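Local coordinates for 3-dehydroshikimate dehydratase (PDB 5HMQ), which uses a divalent metal ion to dehydrate 3-dehydroshikimate to protocatechuate, a shared intermediate of quinate and shikimate breakdown, at residues Ile189-Met194 with Pro237-Ile242. Numbering follows the deposited sequence.
Sequences IFFVQM and PLSLEI. With MG (magnesium ion), chain K.
Gln193 OE1 and Glu241 OE1 lie 2.8 Å apart, not as a hydrogen bond but because both are ligands of one magnesium ion, which is 2.0 Å from Gln193 OE1. The extended glutamate, its CG anti to the backbone N (chi1 -172°), crosses the glutamine obliquely, and amide and carboxylate planes are turned 52° apart. A metal-bound water donates to Glu241 OE2 and accepts a weak hydrogen bond from Gln193 NE2; two further carboxylates, Glu136 and Asp167, and a second water complete the coordination. In the second shell, Glu32 hydrogen-bonds Gln193 NE2 and Gln63 hydrogen-bonds Glu241 OE2, which probably helps fix the rotation of the amide and the carboxylate. Below the ligands, strands 189-194 and 238-240, the last two of the TIM barrel, run parallel. Ser239 N donates to Val192 O at 2.9 Å, Met194 N to Ser239 O at 2.7 Å, and Glu241 N to Met194 O at 3.3 Å. On the side of Gln193, Ser239 CB sits 3.4 Å from Phe191 CE2, while Ser239 OG also hydrogen-bonds Glu32. Pro237 CB approaches Phe191 CE1 obliquely at 3.6 Å. Over the other face Leu238 CD1 touches selenomethionine Met194 CG at 3.6 Å, beneath helices 222-231 and 252-276. Each segment thus gives the catalytic cation one oxygen ligand, and the ion would probably polarise the Gln193 amide and the bound waters.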
loop_
_atom_site.group_PDB
_atom_site.type_symbol
_atom_site.label_atom_id
_atom_site.label_comp_id
_atom_site.label_asym_id
_atom_site.label_seq_id
_atom_site.Cartn_x
_atom_site.Cartn_y
_atom_site.Cartn_z
ATOM N N ILE C 189 -30.094 8.133 21.558
ATOM C CA ILE C 189 -28.876 7.810 20.828
ATOM C C ILE C 189 -29.129 8.128 19.360
ATOM O O ILE C 189 -30.035 7.557 18.744
ATOM C CB ILE C 189 -28.484 6.336 21.017
ATOM C CG1 ILE C 189 -28.244 6.030 22.495
ATOM C CG2 ILE C 189 -27.254 5.998 20.195
ATOM C CD1 ILE C 189 -28.095 4.550 22.796
ATOM N N PHE C 190 -28.349 9.055 18.804
ATOM C CA PHE C 190 -28.571 9.507 17.437
ATOM C C PHE C 190 -27.687 8.823 16.404
ATOM O O PHE C 190 -28.064 8.782 15.228
ATOM C CB PHE C 190 -28.365 11.023 17.330
ATOM C CG PHE C 190 -29.498 11.837 17.891
ATOM C CD1 PHE C 190 -30.596 11.222 18.475
ATOM C CD2 PHE C 190 -29.474 13.222 17.813
ATOM C CE1 PHE C 190 -31.641 11.975 18.984
ATOM C CE2 PHE C 190 -30.519 13.980 18.317
ATOM C CZ PHE C 190 -31.602 13.356 18.906
ATOM N N PHE C 191 -26.540 8.280 16.800
ATOM C CA PHE C 191 -25.597 7.771 15.814
ATOM C C PHE C 191 -24.570 6.894 16.513
ATOM O O PHE C 191 -24.201 7.148 17.663
ATOM C CB PHE C 191 -24.897 8.920 15.077
ATOM C CG PHE C 191 -24.505 8.589 13.670
ATOM C CD1 PHE C 191 -25.419 8.716 12.637
ATOM C CD2 PHE C 191 -23.228 8.146 13.377
ATOM C CE1 PHE C 191 -25.065 8.415 11.338
ATOM C CE2 PHE C 191 -22.866 7.845 12.080
ATOM C CZ PHE C 191 -23.787 7.975 11.058
ATOM N N VAL C 192 -24.107 5.868 15.804
ATOM C CA VAL C 192 -23.121 4.928 16.326
ATOM C C VAL C 192 -22.009 4.785 15.299
ATOM O O VAL C 192 -22.269 4.431 14.142
ATOM C CB VAL C 192 -23.739 3.555 16.644
ATOM C CG1 VAL C 192 -22.651 2.557 17.029
ATOM C CG2 VAL C 192 -24.769 3.676 17.755
ATOM N N GLN C 193 -20.778 5.063 15.717
ATOM C CA GLN C 193 -19.591 4.890 14.888
ATOM C C GLN C 193 -18.792 3.711 15.422
ATOM O O GLN C 193 -18.373 3.720 16.584
ATOM C CB GLN C 193 -18.726 6.150 14.885
ATOM C CG GLN C 193 -19.388 7.387 14.314
ATOM C CD GLN C 193 -18.490 8.600 14.419
ATOM O OE1 GLN C 193 -17.738 8.740 15.383
ATOM N NE2 GLN C 193 -18.551 9.479 13.423
HETATM N N MSE C 194 -18.581 2.706 14.580
HETATM C CA MSE C 194 -17.731 1.584 14.956
HETATM C C MSE C 194 -16.318 1.809 14.436
HETATM O O MSE C 194 -16.127 2.163 13.274
HETATM C CB MSE C 194 -18.288 0.266 14.416
HETATM C CG MSE C 194 -19.718 -0.029 14.836
HETATM SE SE MSE C 194 -20.004 -0.057 16.768
HETATM C CE MSE C 194 -18.804 -1.515 17.257
ATOM N N PRO C 237 -28.693 4.499 12.475
ATOM C CA PRO C 237 -27.564 4.150 11.605
ATOM C C PRO C 237 -26.441 3.462 12.369
ATOM O O PRO C 237 -26.156 3.782 13.526
ATOM C CB PRO C 237 -27.113 5.507 11.048
ATOM C CG PRO C 237 -28.287 6.415 11.235
ATOM C CD PRO C 237 -28.948 5.948 12.495
ATOM N N LEU C 238 -25.809 2.497 11.697
ATOM C CA LEU C 238 -24.604 1.822 12.178
ATOM C C LEU C 238 -23.472 2.131 11.209
ATOM O O LEU C 238 -23.523 1.716 10.048
ATOM C CB LEU C 238 -24.815 0.313 12.290
ATOM C CG LEU C 238 -23.599 -0.483 12.762
ATOM C CD1 LEU C 238 -23.297 -0.230 14.231
ATOM C CD2 LEU C 238 -23.778 -1.963 12.467
ATOM N N SER C 239 -22.444 2.833 11.685
ATOM C CA SER C 239 -21.476 3.445 10.787
ATOM C C SER C 239 -20.052 3.039 11.154
ATOM O O SER C 239 -19.801 2.346 12.147
ATOM C CB SER C 239 -21.601 4.971 10.795
ATOM O OG SER C 239 -20.866 5.541 9.724
ATOM N N LEU C 240 -19.119 3.494 10.320
ATOM C CA LEU C 240 -17.695 3.206 10.437
ATOM C C LEU C 240 -16.930 4.515 10.326
ATOM O O LEU C 240 -17.201 5.313 9.424
ATOM C CB LEU C 240 -17.231 2.243 9.343
ATOM C CG LEU C 240 -17.873 0.860 9.318
ATOM C CD1 LEU C 240 -17.596 0.195 7.990
ATOM C CD2 LEU C 240 -17.350 0.020 10.458
ATOM N N GLU C 241 -15.964 4.729 11.217
ATOM C CA GLU C 241 -15.134 5.934 11.170
ATOM C C GLU C 241 -13.679 5.519 11.373
ATOM O O GLU C 241 -13.258 5.229 12.498
ATOM C CB GLU C 241 -15.564 6.972 12.201
ATOM C CG GLU C 241 -14.843 8.307 12.026
ATOM C CD GLU C 241 -15.060 9.260 13.181
ATOM O OE1 GLU C 241 -15.198 8.789 14.330
ATOM O OE2 GLU C 241 -15.086 10.486 12.940
ATOM N N ILE C 242 -12.923 5.499 10.277
ATOM C CA ILE C 242 -11.482 5.306 10.290
ATOM C C ILE C 242 -10.849 6.573 9.740
ATOM O O ILE C 242 -11.451 7.274 8.922
ATOM C CB ILE C 242 -11.093 4.083 9.425
ATOM C CG1 ILE C 242 -11.807 2.832 9.919
ATOM C CG2 ILE C 242 -9.581 3.873 9.383
ATOM C CD1 ILE C 242 -11.680 2.605 11.389
HETATM MG MG MG K . -15.995 9.509 16.112
HETATM O O HOH W 1 -16.469 11.208 15.111
HETATM O O HOH W 2 -14.281 10.388 16.569
#